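PDB 4UOP: lipoteichoic acid primase from Listeria monocytogenes, which belongs to the sulfatase-like family of metal-dependent enzymes and is represented here by its extracellular catalytic domain, which carries a bound magnesium ion. Local coordinates for residues B[98-103]-B[305-310]; B[288-293]-B[299-304]; B[315-320]-B[336-341]; B[361-364]-B[368-371]; B[375-380]-B[386-391]. One frame throughout, in Å; residues are numbered along the deposited sequence.

Interaction 1: B[98-103]-B[305-310]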
# COMPACT_ATOMS: atom_id res chain seq x y z
N GLN B 98 18.31 18.01 -5.13
CA GLN B 98 17.89 16.77 -5.77
C GLN B 98 18.00 15.63 -4.77
O GLN B 98 18.75 14.66 -4.96
CB GLN B 98 18.72 16.46 -7.01
CG GLN B 98 18.56 17.44 -8.14
CD GLN B 98 19.32 17.01 -9.39
OE1 GLN B 98 20.40 16.41 -9.30
NE2 GLN B 98 18.78 17.35 -10.55
N PHE B 99 17.28 15.77 -3.67
CA PHE B 99 17.25 14.74 -2.66
C PHE B 99 15.83 14.25 -2.59
O PHE B 99 14.89 15.05 -2.55
CB PHE B 99 17.71 15.32 -1.32
CG PHE B 99 18.06 14.27 -0.31
CD1 PHE B 99 19.34 13.74 -0.27
CD2 PHE B 99 17.11 13.80 0.57
CE1 PHE B 99 19.66 12.75 0.64
CE2 PHE B 99 17.44 12.82 1.51
CZ PHE B 99 18.71 12.29 1.53
N PHE B 100 15.65 12.93 -2.61
CA PHE B 100 14.32 12.35 -2.81
C PHE B 100 13.78 11.53 -1.66
O PHE B 100 14.52 10.87 -0.95
CB PHE B 100 14.32 11.47 -4.05
CG PHE B 100 14.66 12.19 -5.31
CD1 PHE B 100 13.68 12.90 -6.00
CD2 PHE B 100 15.96 12.18 -5.80
CE1 PHE B 100 13.99 13.55 -7.18
CE2 PHE B 100 16.27 12.84 -6.98
CZ PHE B 100 15.29 13.53 -7.67
N GLN B 101 12.46 11.62 -1.46
CA GLN B 101 11.77 10.74 -0.53
C GLN B 101 11.86 9.29 -1.02
O GLN B 101 11.85 9.04 -2.22
CB GLN B 101 10.29 11.14 -0.43
CG GLN B 101 9.51 11.06 -1.72
CD GLN B 101 8.04 11.38 -1.56
OE1 GLN B 101 7.68 12.50 -1.23
NE2 GLN B 101 7.18 10.40 -1.82
N THR B 102 11.94 8.35 -0.09
CA THR B 102 11.87 6.94 -0.39
C THR B 102 10.87 6.33 0.58
O THR B 102 11.25 5.78 1.62
CB THR B 102 13.26 6.25 -0.26
OG1 THR B 102 13.81 6.42 1.05
CG2 THR B 102 14.22 6.80 -1.29
N VAL B 103 9.59 6.48 0.26
CA VAL B 103 8.52 6.05 1.15
C VAL B 103 7.54 5.17 0.41
O VAL B 103 7.61 5.06 -0.81
CB VAL B 103 7.80 7.24 1.83
CG1 VAL B 103 8.78 8.07 2.64
CG2 VAL B 103 7.08 8.12 0.83
N THR B 305 14.88 25.23 -9.31
CA THR B 305 15.60 23.97 -9.57
C THR B 305 14.63 22.89 -10.01
O THR B 305 14.83 21.70 -9.74
CB THR B 305 16.44 23.53 -8.34
OG1 THR B 305 15.61 23.46 -7.16
CG2 THR B 305 17.57 24.52 -8.10
N GLN B 306 13.59 23.31 -10.73
CA GLN B 306 12.54 22.44 -11.20
C GLN B 306 13.08 21.28 -12.00
O GLN B 306 13.97 21.45 -12.85
CB GLN B 306 11.56 23.24 -12.07
CG GLN B 306 10.45 22.44 -12.71
CD GLN B 306 9.51 23.30 -13.56
OE1 GLN B 306 9.85 24.42 -13.93
NE2 GLN B 306 8.34 22.79 -13.86
N LEU B 307 12.53 20.10 -11.73
CA LEU B 307 12.69 18.97 -12.62
C LEU B 307 11.41 18.87 -13.46
O LEU B 307 10.29 18.77 -12.92
CB LEU B 307 12.91 17.69 -11.81
CG LEU B 307 13.93 17.73 -10.68
CD1 LEU B 307 14.05 16.36 -10.05
CD2 LEU B 307 15.29 18.26 -11.13
N LYS B 308 11.56 18.91 -14.77
CA LYS B 308 10.41 18.86 -15.66
C LYS B 308 10.06 17.41 -15.94
O LYS B 308 10.02 16.97 -17.10
CB LYS B 308 10.68 19.65 -16.95
CG LYS B 308 10.81 21.14 -16.70
CD LYS B 308 10.94 21.91 -18.01
CE LYS B 308 11.51 23.30 -17.79
NZ LYS B 308 11.66 24.04 -19.08
N ALA B 309 9.80 16.67 -14.86
CA ALA B 309 9.36 15.30 -14.93
C ALA B 309 8.57 15.07 -13.66
O ALA B 309 8.96 15.56 -12.61
CB ALA B 309 10.55 14.36 -15.01
N GLU B 310 7.45 14.36 -13.76
CA GLU B 310 6.69 14.02 -12.57
C GLU B 310 6.61 12.50 -12.43
O GLU B 310 6.54 11.79 -13.42
CB GLU B 310 5.30 14.69 -12.55
CG GLU B 310 5.33 16.22 -12.39
CD GLU B 310 5.51 16.78 -10.96
OE1 GLU B 310 6.05 16.11 -10.01
OE2 GLU B 310 5.10 17.96 -10.77

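Interaction 2: B[288-293]-B[299-304]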
# COMPACT_ATOMS: atom_id res chain seq x y z
N ILE B 288 2.00 18.16 -1.25
CA ILE B 288 1.24 18.92 -2.25
C ILE B 288 1.58 18.40 -3.64
O ILE B 288 2.75 18.42 -4.06
CB ILE B 288 1.57 20.42 -2.17
CG1 ILE B 288 1.37 20.97 -0.73
CG2 ILE B 288 0.77 21.20 -3.21
CD1 ILE B 288 -0.05 20.93 -0.19
N LYS B 289 0.58 17.90 -4.35
CA LYS B 289 0.75 17.52 -5.75
C LYS B 289 0.65 18.79 -6.57
O LYS B 289 -0.47 19.30 -6.80
CB LYS B 289 -0.29 16.49 -6.17
CG LYS B 289 -0.20 15.20 -5.40
CD LYS B 289 -0.49 14.00 -6.28
CE LYS B 289 -0.27 12.69 -5.54
NZ LYS B 289 -1.33 12.42 -4.54
N THR B 290 1.79 19.33 -6.98
CA THR B 290 1.82 20.69 -7.50
C THR B 290 1.14 20.80 -8.87
O THR B 290 0.61 21.86 -9.20
CB THR B 290 3.25 21.27 -7.58
OG1 THR B 290 4.09 20.37 -8.31
CG2 THR B 290 3.81 21.50 -6.18
N ASP B 291 1.15 19.72 -9.65
CA ASP B 291 0.48 19.73 -10.95
C ASP B 291 -1.05 19.73 -10.81
O ASP B 291 -1.75 20.06 -11.77
CB ASP B 291 0.98 18.60 -11.88
CG ASP B 291 0.70 17.21 -11.35
OD1 ASP B 291 -0.28 17.03 -10.59
OD2 ASP B 291 1.50 16.28 -11.71
N GLN B 292 -1.56 19.38 -9.62
CA GLN B 292 -2.99 19.41 -9.32
C GLN B 292 -3.47 20.70 -8.66
O GLN B 292 -4.65 20.81 -8.32
CB GLN B 292 -3.38 18.23 -8.43
CG GLN B 292 -3.16 16.88 -9.09
CD GLN B 292 -4.00 15.76 -8.51
OE1 GLN B 292 -5.16 15.95 -8.15
NE2 GLN B 292 -3.44 14.56 -8.48
N LEU B 293 -2.58 21.67 -8.46
CA LEU B 293 -2.99 22.94 -7.86
C LEU B 293 -3.92 23.69 -8.81
O LEU B 293 -3.82 23.55 -10.03
CB LEU B 293 -1.77 23.83 -7.57
CG LEU B 293 -0.88 23.41 -6.40
CD1 LEU B 293 0.43 24.19 -6.41
CD2 LEU B 293 -1.60 23.62 -5.07
N LYS B 299 1.81 29.63 -9.69
CA LYS B 299 2.89 30.63 -9.65
C LYS B 299 3.68 30.68 -8.32
O LYS B 299 4.74 31.31 -8.26
CB LYS B 299 2.36 32.03 -9.95
CG LYS B 299 1.49 32.62 -8.85
CD LYS B 299 1.18 34.09 -9.12
CE LYS B 299 0.18 34.63 -8.12
NZ LYS B 299 -1.19 34.09 -8.33
N TYR B 300 3.15 30.05 -7.27
CA TYR B 300 3.82 30.01 -5.98
C TYR B 300 4.87 28.91 -5.86
O TYR B 300 5.69 28.95 -4.94
CB TYR B 300 2.79 29.87 -4.87
CG TYR B 300 1.86 31.06 -4.80
CD1 TYR B 300 2.36 32.33 -4.50
CD2 TYR B 300 0.51 30.93 -5.06
CE1 TYR B 300 1.52 33.43 -4.45
CE2 TYR B 300 -0.33 32.03 -5.02
CZ TYR B 300 0.19 33.27 -4.71
OH TYR B 300 -0.63 34.38 -4.65
N VAL B 301 4.82 27.95 -6.77
CA VAL B 301 5.74 26.82 -6.74
C VAL B 301 7.10 27.32 -7.15
O VAL B 301 7.22 28.10 -8.11
CB VAL B 301 5.27 25.69 -7.68
CG1 VAL B 301 6.25 24.52 -7.66
CG2 VAL B 301 3.86 25.23 -7.32
N ASN B 302 8.13 26.91 -6.43
CA ASN B 302 9.49 27.33 -6.73
C ASN B 302 9.99 26.56 -7.94
O ASN B 302 10.06 25.34 -7.91
CB ASN B 302 10.39 27.10 -5.52
CG ASN B 302 11.78 27.71 -5.67
OD1 ASN B 302 12.25 27.97 -6.77
ND2 ASN B 302 12.44 27.92 -4.55
N ARG B 303 10.34 27.29 -9.01
CA ARG B 303 10.77 26.67 -10.26
C ARG B 303 12.27 26.75 -10.45
O ARG B 303 12.79 26.31 -11.48
CB ARG B 303 10.09 27.38 -11.44
CG ARG B 303 8.57 27.39 -11.39
CD ARG B 303 8.01 25.98 -11.28
NE ARG B 303 6.55 25.98 -11.39
CZ ARG B 303 5.79 24.90 -11.27
NH1 ARG B 303 6.33 23.71 -11.03
NH2 ARG B 303 4.46 25.00 -11.37
N SER B 304 12.99 27.29 -9.47
CA SER B 304 14.41 27.61 -9.68
C SER B 304 15.27 26.36 -9.89
O SER B 304 16.29 26.43 -10.57
CB SER B 304 14.94 28.45 -8.52
OG SER B 304 14.97 27.71 -7.31
O HOH W 1 6.32 20.69 -10.39
O HOH W 2 2.90 22.98 -11.16

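Interaction 3: B[315-320]-B[336-341]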
# COMPACT_ATOMS: atom_id res chain seq x y z
N TYR B 315 8.71 14.85 -5.57
CA TYR B 315 9.35 13.92 -4.65
C TYR B 315 10.64 14.48 -4.04
O TYR B 315 11.22 13.87 -3.16
CB TYR B 315 9.62 12.59 -5.35
CG TYR B 315 8.42 11.67 -5.42
CD1 TYR B 315 7.13 12.17 -5.48
CD2 TYR B 315 8.58 10.29 -5.46
CE1 TYR B 315 6.03 11.33 -5.56
CE2 TYR B 315 7.49 9.44 -5.55
CZ TYR B 315 6.21 9.97 -5.61
OH TYR B 315 5.11 9.16 -5.71
N ARG B 316 11.09 15.64 -4.50
CA ARG B 316 12.23 16.28 -3.87
C ARG B 316 11.85 16.82 -2.50
O ARG B 316 10.84 17.53 -2.34
CB ARG B 316 12.79 17.41 -4.74
CG ARG B 316 13.11 17.05 -6.19
CD ARG B 316 12.91 18.23 -7.13
NE ARG B 316 13.79 19.27 -6.78
CZ ARG B 316 13.56 20.58 -6.89
NH1 ARG B 316 12.45 21.12 -7.40
NH2 ARG B 316 14.53 21.35 -6.50
N ILE B 317 12.70 16.52 -1.53
CA ILE B 317 12.54 16.96 -0.15
C ILE B 317 13.78 17.77 0.20
O ILE B 317 14.88 17.49 -0.31
CB ILE B 317 12.38 15.77 0.84
CG1 ILE B 317 13.39 14.66 0.53
CG2 ILE B 317 10.97 15.21 0.73
CD1 ILE B 317 13.52 13.57 1.57
N PRO B 318 13.63 18.78 1.07
CA PRO B 318 14.85 19.48 1.45
C PRO B 318 15.82 18.58 2.22
O PRO B 318 15.39 17.64 2.90
CB PRO B 318 14.35 20.63 2.31
CG PRO B 318 13.04 20.13 2.87
CD PRO B 318 12.45 19.30 1.79
N PHE B 319 17.11 18.88 2.08
CA PHE B 319 18.18 18.16 2.75
C PHE B 319 19.32 19.12 3.05
O PHE B 319 19.84 19.76 2.13
CB PHE B 319 18.68 17.00 1.90
CG PHE B 319 19.82 16.24 2.52
CD1 PHE B 319 19.58 15.27 3.48
CD2 PHE B 319 21.13 16.53 2.19
CE1 PHE B 319 20.63 14.58 4.07
CE2 PHE B 319 22.18 15.86 2.78
CZ PHE B 319 21.94 14.89 3.73
N PHE B 320 19.67 19.24 4.32
CA PHE B 320 20.72 20.14 4.78
C PHE B 320 21.60 19.39 5.75
O PHE B 320 21.11 18.67 6.63
CB PHE B 320 20.13 21.38 5.47
CG PHE B 320 19.35 22.27 4.56
CD1 PHE B 320 18.05 21.96 4.21
CD2 PHE B 320 19.92 23.42 4.03
CE1 PHE B 320 17.33 22.78 3.35
CE2 PHE B 320 19.21 24.25 3.19
CZ PHE B 320 17.92 23.92 2.82
N GLY B 336 20.50 11.86 -3.87
CA GLY B 336 20.35 10.98 -2.74
C GLY B 336 18.89 10.82 -2.38
O GLY B 336 18.03 11.57 -2.85
N GLY B 337 18.64 9.82 -1.55
CA GLY B 337 17.33 9.58 -0.96
C GLY B 337 17.47 9.27 0.51
O GLY B 337 18.59 9.19 1.04
N GLU B 338 16.34 9.13 1.19
CA GLU B 338 16.38 8.91 2.63
C GLU B 338 17.22 7.68 3.02
O GLU B 338 17.89 7.71 4.03
CB GLU B 338 14.97 8.85 3.21
CG GLU B 338 14.38 10.25 3.36
CD GLU B 338 12.87 10.31 3.34
OE1 GLU B 338 12.21 9.48 2.66
OE2 GLU B 338 12.35 11.25 3.97
N ILE B 339 17.20 6.64 2.21
CA ILE B 339 18.05 5.47 2.48
C ILE B 339 19.55 5.76 2.51
O ILE B 339 20.33 4.94 3.01
CB ILE B 339 17.81 4.32 1.48
CG1 ILE B 339 18.04 4.79 0.04
CG2 ILE B 339 16.44 3.72 1.69
CD1 ILE B 339 18.23 3.65 -0.92
N ASP B 340 19.96 6.88 1.92
CA ASP B 340 21.38 7.26 1.85
C ASP B 340 21.90 8.03 3.06
O ASP B 340 23.10 8.28 3.17
CB ASP B 340 21.63 8.08 0.58
CG ASP B 340 21.25 7.32 -0.69
OD1 ASP B 340 21.67 6.14 -0.81
OD2 ASP B 340 20.51 7.88 -1.55
N ILE B 341 21.01 8.44 3.97
CA ILE B 341 21.45 9.27 5.09
C ILE B 341 22.42 8.52 6.01
O ILE B 341 23.45 9.09 6.40
CB ILE B 341 20.25 9.88 5.86
CG1 ILE B 341 19.57 10.91 4.94
CG2 ILE B 341 20.74 10.52 7.15
CD1 ILE B 341 18.30 11.55 5.50

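Interaction 4: B[361-364]-B[368-371]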
# COMPACT_ATOMS: atom_id res chain seq x y z
N THR B 361 23.85 4.68 -0.20
CA THR B 361 25.20 5.01 -0.60
C THR B 361 25.65 6.32 0.07
O THR B 361 24.84 7.24 0.26
CB THR B 361 25.26 5.17 -2.14
OG1 THR B 361 24.77 3.97 -2.75
CG2 THR B 361 26.66 5.46 -2.63
N ASP B 362 26.92 6.41 0.39
CA ASP B 362 27.53 7.63 0.89
C ASP B 362 27.51 8.67 -0.23
O ASP B 362 28.27 8.61 -1.19
CB ASP B 362 28.95 7.35 1.37
CG ASP B 362 29.72 8.58 1.79
OD1 ASP B 362 29.17 9.71 1.79
OD2 ASP B 362 30.90 8.42 2.15
N ILE B 363 26.62 9.66 -0.11
CA ILE B 363 26.43 10.58 -1.22
C ILE B 363 27.58 11.58 -1.40
O ILE B 363 27.69 12.19 -2.45
CB ILE B 363 25.09 11.32 -1.15
CG1 ILE B 363 25.04 12.30 -0.00
CG2 ILE B 363 23.93 10.31 -1.06
CD1 ILE B 363 23.87 13.27 -0.13
N LEU B 364 28.43 11.74 -0.39
CA LEU B 364 29.56 12.66 -0.53
C LEU B 364 30.78 11.99 -1.16
O LEU B 364 31.80 12.65 -1.38
CB LEU B 364 29.93 13.27 0.82
CG LEU B 364 28.81 14.06 1.53
CD1 LEU B 364 29.32 14.60 2.85
CD2 LEU B 364 28.29 15.16 0.65
N ASN B 368 27.46 9.10 -9.17
CA ASN B 368 26.48 8.50 -10.06
C ASN B 368 25.38 7.78 -9.29
O ASN B 368 24.82 6.80 -9.76
CB ASN B 368 27.17 7.55 -11.07
CG ASN B 368 27.98 6.45 -10.40
OD1 ASN B 368 28.34 6.55 -9.22
ND2 ASN B 368 28.30 5.40 -11.16
N ASN B 369 25.06 8.26 -8.09
CA ASN B 369 24.02 7.63 -7.29
C ASN B 369 22.65 7.76 -7.97
O ASN B 369 22.44 8.65 -8.80
CB ASN B 369 24.00 8.22 -5.88
CG ASN B 369 23.15 7.43 -4.91
OD1 ASN B 369 23.05 6.21 -4.99
ND2 ASN B 369 22.53 8.14 -3.98
N TYR B 370 21.76 6.83 -7.67
CA TYR B 370 20.38 6.92 -8.14
C TYR B 370 19.47 6.38 -7.06
O TYR B 370 19.92 5.73 -6.14
CB TYR B 370 20.19 6.17 -9.47
CG TYR B 370 20.49 4.70 -9.40
CD1 TYR B 370 21.80 4.24 -9.52
CD2 TYR B 370 19.48 3.78 -9.21
CE1 TYR B 370 22.08 2.91 -9.44
CE2 TYR B 370 19.77 2.42 -9.14
CZ TYR B 370 21.07 2.00 -9.26
OH TYR B 370 21.37 0.66 -9.20
N VAL B 371 18.18 6.69 -7.17
CA VAL B 371 17.23 6.36 -6.11
C VAL B 371 16.05 5.58 -6.67
O VAL B 371 15.18 6.17 -7.34
CB VAL B 371 16.71 7.65 -5.43
CG1 VAL B 371 15.83 7.27 -4.25
CG2 VAL B 371 17.86 8.53 -4.98

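Interaction 5: B[375-380]-B[386-391]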
# COMPACT_ATOMS: atom_id res chain seq x y z
N TYR B 375 5.77 1.58 -4.97
CA TYR B 375 4.44 1.80 -4.39
C TYR B 375 3.60 2.80 -5.16
O TYR B 375 2.56 2.44 -5.69
CB TYR B 375 4.50 2.19 -2.93
CG TYR B 375 3.15 2.19 -2.27
CD1 TYR B 375 2.44 1.01 -2.12
CD2 TYR B 375 2.57 3.37 -1.84
CE1 TYR B 375 1.20 0.99 -1.51
CE2 TYR B 375 1.33 3.37 -1.22
CZ TYR B 375 0.65 2.19 -1.07
OH TYR B 375 -0.58 2.16 -0.48
N THR B 376 4.03 4.06 -5.21
CA THR B 376 3.37 5.06 -6.02
C THR B 376 3.94 5.08 -7.45
O THR B 376 3.39 5.74 -8.33
CB THR B 376 3.52 6.46 -5.40
OG1 THR B 376 4.91 6.75 -5.22
CG2 THR B 376 2.83 6.54 -4.06
N MET B 377 5.04 4.36 -7.66
CA MET B 377 5.60 4.14 -8.99
C MET B 377 5.86 2.65 -9.13
O MET B 377 6.11 1.99 -8.13
CB MET B 377 6.93 4.89 -9.16
CG MET B 377 6.82 6.37 -8.87
SD MET B 377 8.38 7.24 -9.15
CE MET B 377 8.51 7.17 -10.93
N PRO B 378 5.82 2.13 -10.36
CA PRO B 378 6.11 0.70 -10.50
C PRO B 378 7.55 0.33 -10.18
O PRO B 378 8.46 1.15 -10.34
CB PRO B 378 5.79 0.40 -11.97
CG PRO B 378 5.74 1.71 -12.65
CD PRO B 378 5.37 2.73 -11.62
N GLU B 379 7.75 -0.91 -9.75
CA GLU B 379 9.06 -1.42 -9.37
C GLU B 379 10.00 -1.28 -10.56
O GLU B 379 9.64 -1.62 -11.69
CB GLU B 379 8.98 -2.90 -8.97
CG GLU B 379 7.95 -3.23 -7.89
CD GLU B 379 8.53 -3.36 -6.50
OE1 GLU B 379 9.57 -4.04 -6.35
OE2 GLU B 379 7.92 -2.82 -5.54
N GLY B 380 11.22 -0.80 -10.30
CA GLY B 380 12.19 -0.54 -11.36
C GLY B 380 12.25 0.94 -11.74
O GLY B 380 13.11 1.34 -12.52
N SER B 386 20.12 13.35 -13.60
CA SER B 386 19.70 14.00 -14.84
C SER B 386 18.41 13.49 -15.46
O SER B 386 17.89 14.13 -16.37
CB SER B 386 20.84 13.89 -15.86
OG SER B 386 20.98 12.54 -16.25
N TYR B 387 17.89 12.35 -15.01
CA TYR B 387 16.65 11.82 -15.58
C TYR B 387 15.93 10.86 -14.65
O TYR B 387 16.53 10.36 -13.69
CB TYR B 387 16.91 11.15 -16.93
CG TYR B 387 17.57 9.79 -16.83
CD1 TYR B 387 18.94 9.66 -16.82
CD2 TYR B 387 16.80 8.64 -16.74
CE1 TYR B 387 19.55 8.41 -16.70
CE2 TYR B 387 17.40 7.39 -16.63
CZ TYR B 387 18.77 7.29 -16.61
OH TYR B 387 19.36 6.06 -16.51
N MET B 388 14.65 10.64 -14.91
CA MET B 388 13.87 9.62 -14.23
C MET B 388 13.43 8.55 -15.23
O MET B 388 13.19 8.86 -16.40
CB MET B 388 12.65 10.21 -13.52
CG MET B 388 11.52 10.77 -14.35
SD MET B 388 9.97 10.80 -13.39
CE MET B 388 9.47 9.10 -13.47
N TYR B 389 13.39 7.31 -14.78
CA TYR B 389 12.85 6.23 -15.58
C TYR B 389 11.65 5.61 -14.88
O TYR B 389 11.66 5.42 -13.67
CB TYR B 389 13.90 5.14 -15.85
CG TYR B 389 13.26 3.99 -16.55
CD1 TYR B 389 12.93 4.08 -17.89
CD2 TYR B 389 12.89 2.85 -15.85
CE1 TYR B 389 12.29 3.04 -18.54
CE2 TYR B 389 12.25 1.80 -16.49
CZ TYR B 389 11.95 1.90 -17.84
OH TYR B 389 11.29 0.88 -18.49
N GLN B 390 10.63 5.28 -15.66
CA GLN B 390 9.45 4.57 -15.15
C GLN B 390 9.04 3.51 -16.17
O GLN B 390 8.80 3.83 -17.33
CB GLN B 390 8.31 5.56 -14.92
CG GLN B 390 7.10 4.98 -14.22
CD GLN B 390 5.97 6.00 -14.06
OE1 GLN B 390 4.78 5.65 -14.15
NE2 GLN B 390 6.34 7.26 -13.84
N PRO B 391 8.95 2.24 -15.74
CA PRO B 391 8.48 1.22 -16.68
C PRO B 391 6.98 1.26 -16.85
O PRO B 391 6.28 1.98 -16.11
CB PRO B 391 8.90 -0.09 -16.00
CG PRO B 391 8.84 0.23 -14.55
CD PRO B 391 9.29 1.67 -14.43

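Interaction 1: B[98-103]-B[305-310]
Leu307 reaches across to Phe100 and Gln98, and each of its two methyls meets one of them. CD1 of Leu307 lies 3.9 Å from CZ of Phe100 and 4.0 Å from CE1 of the same ring, close to the ring plane, so the methyl abuts an edge and not a face. The two side chains approach from opposite directions. The leucine torsions explain the reach: CG stands anti to the carbonyl carbon (chi1 -47°), and a chi2 of -177° continues the chain straight into CD1, leaving CD2 as the lateral branch. That branch meets the amide end of Gln98, with CD2 of Leu307 3.7 Å from NE2 of Gln98. This is a van der Waals contact. The extended glutamine chain carries its amide out to the leucine, while NE2 keeps a weak hydrogen bond to the backbone O of Asn385. The backbones themselves stay well apart, the nearest alpha carbons being those of Gln98 and Thr305 at 8.5 Å, so the contact rests on side-chain ends. Beyond Leu307 the loop bends in an inverse gamma turn centred on Lys308, with a weak bond of 2.9 Å from Ala309 N to Leu307 O. Phe100 also stacks on Phe383, and Leu307 leans on Ala312 and Arg316. The contact thus joins the loop before helix 312-315 to the end of strand 94-100, a member of the large mixed sheet, with strand 381-383 of the smaller antiparallel sheet close by.

Interaction 2: B[288-293]-B[299-304]
A short 3-10 segment, 290-292, turns the long loop that follows the magnesium ligands Asp284 and His285, and it brings Thr290 and Leu293 against Val301 farther along the same loop. The apolar part converges on one methyl: CG2 of Val301 lies 3.7 Å from CD1 of Leu293 and 3.9 Å from CG2 of Thr290. Both side chains meet the valine obliquely. In Thr290, chi1 of 53° sets CG2 anti to the carbonyl carbon, where it faces Val301, and places OG1 between the backbone N and the carbonyl carbon. That hydroxyl is hydrogen-bonded to Asp314 OD1. Arg303 adds a solvent-mediated layer. One water donates to Thr290 OG1 at 3.1 Å and weakly accepts from Arg303 NH1. A second accepts from Arg303 NH2 at 2.6 Å and donates weakly to Thr290 O. Both waters lie in the plane of the guanidinium, at its edge. CG2 of Val301 takes the closest contacts with 288-293, while CG1 lies over the Arg303 guanidinium of its own segment, 3.5 Å above one face and offset toward the rim. Past Val301, Asn302 OD1 accepts hydrogen bonds from Ser304 N, in an Asx turn, and from Ser304 OG, both donors coming from the same face of its amide plane. Lys289 and Gln292 reach Asp228 and Lys231, respectively, of the second subunit. Within the chain, Leu293 and Tyr300 rest on Leu247 and Phe251, respectively, of helix 246-271, which flanks this loop between strand 277-283 and helix 312-315.

Interaction 3: B[315-320]-B[336-341]
The backbones of Ile317 and Gly337 come no nearer than 8.8 Å between their alpha carbons, and strand 94-100 fills the interval, pairing antiparallel with strand 319-322 and parallel with strand 336-337. Contact is therefore left to four buried side chains. Ile317 meets Glu338 at about a right angle: its CD1 methyl lies 3.5 Å from Glu338 OE2 and 3.9 Å from CG of Glu338, so it rests against the end of the glutamate chain. The isoleucine reaches there with CG1 between the backbone N and the carbonyl carbon (chi1 44°) and an extended chi2. Glu338 has its own polar anchor, since OE1 accepts from Thr102 N. Farther along, Phe319 and Ile341 lie alongside one another, pointing opposite ways, with CE1 of Phe319 approaching CG1 of Ile341 obliquely at 3.9 Å. Phe319 also stacks on Phe99 of the intervening strand. Among the bonds that brace the turn within 336-341, Gly337 N donates to Asp340 OD2 at 2.7 Å, met on the anti side 19° out of the carboxylate plane, and Asp340 N donates to Gly337 O at 2.8 Å. The side chain of Glu338 lies about 8 Å from the magnesium ion, near but not among its ligands. Side chains that meet across strand 94-100, just before helix 341-348, are part of the mixed-sheet alpha/beta core of the sulfatase-like fold.

Interaction 4: B[361-364]-B[368-371]
Thr361 and Asn369 run side by side with their ends turned in opposing senses, while Ile363 meets the same asparagine at a slant, so the Asn369 amide is the shared element of the contact. With CG anti to the backbone N (chi1 -168°), the amide is carried toward segment 361-364 and offers a different end to each neighbour. OD1 of Asn369 lies 3.6 Å from OG1 of Thr361 and 3.8 Å from CB of the same threonine; the OG1-OD1 approach is not a hydrogen bond. ND2 of Asn369 lies 3.9 Å from CG2 of Ile363. The isoleucine uses that branch because CG2 stands anti to the carbonyl carbon, whereas CG1 and the methyl beyond it lead elsewhere. Both polar groups find stronger partners nearby: Thr361 OG1 bonds Lys41 NZ, and Asn369 ND2 donates to Val335 O, with a weaker bond to Asp340 OD2. The bonds of ND2 probably help to set the rotation of the amide. The backbone of 361-364 is shaped by an Asx turn, in which Leu364 N donates to Asp362 OD1 at 3.1 Å with an N-H...O angle of 144°, from 44° out of the carboxylate plane. Asn334 joins the two segments, its ND2 donating to Ile363 O and its OD1 accepting from Asn369 N. The whole loop follows helix 341-348, whose Thr344 binds Ile363 N, and runs on into strand 371-373, with Tyr370 lodged against helix 412-433.

Interaction 5: B[375-380]-B[386-391]
Apolar contacts dominate between Met377, Pro378 and the strand residues Met388, Gln390 and Pro391. The touching parts, 377-380 and 388-391, run 84° apart, and the segments come closest at the alpha carbons of Pro378 and Pro391, 6.6 Å apart. CG of Pro378 lies 3.9 Å from CG of Pro391 and 3.5 Å from Pro391 O. Pro378 also lies across the Gln390 chain at about a right angle, its CD 3.8 Å from CG of Gln390. That chain is extended, with CG anti to the backbone N (chi1 -172°), and so offers its aliphatic length to the proline and its NE2 to CE of Met377, 3.6 Å away. The two methionine chains are bent at chi3 and end near each other, but their methyls are modelled closer than van der Waals contact allows, which makes their exact placement doubtful. Polar backbone atoms form a second group. Glu379 O lies 3.5 Å from CG of Pro391, and Gly380 O lies in the plane of the Tyr389 ring at its edge, 3.7 Å from CD2. The Gly380 carbonyl is buried here without a hydrogen-bond partner. The Tyr389 hydroxyl is hydrogen-bonded to Phe395 O. Phe189 of the second subunit packs on Pro378 and Gln390, placing this contact at the dimer interface. Segment 375-380 leads from strand 371-373 into strand 381-383, which pairs antiparallel with 387-390, while side chains of helix 412-433 touch Glu379, Tyr389 and Pro391.

Along the chain, interaction 2 falls within the long span bridged by interaction 1, and interactions 3, 4 and 5 follow in series. Interactions 1 and 3, with centres about 9 Å apart, share the mixed sheet, where strand 94-100 neighbours both 319-322 and 336-337. Interaction 4 lies about 10 Å from interaction 3 between centres and joins it through Asp340, then passes directly into the chain of interaction 5 and its antiparallel five-stranded sheet. Ala309 and Glu310 of interaction 1 touch Met388 of interaction 5, so the two sheets also meet through a loop. Interactions 2 and 5, about 21 Å apart between centres, both reach the second subunit, so both lie at the interface of the two subunits.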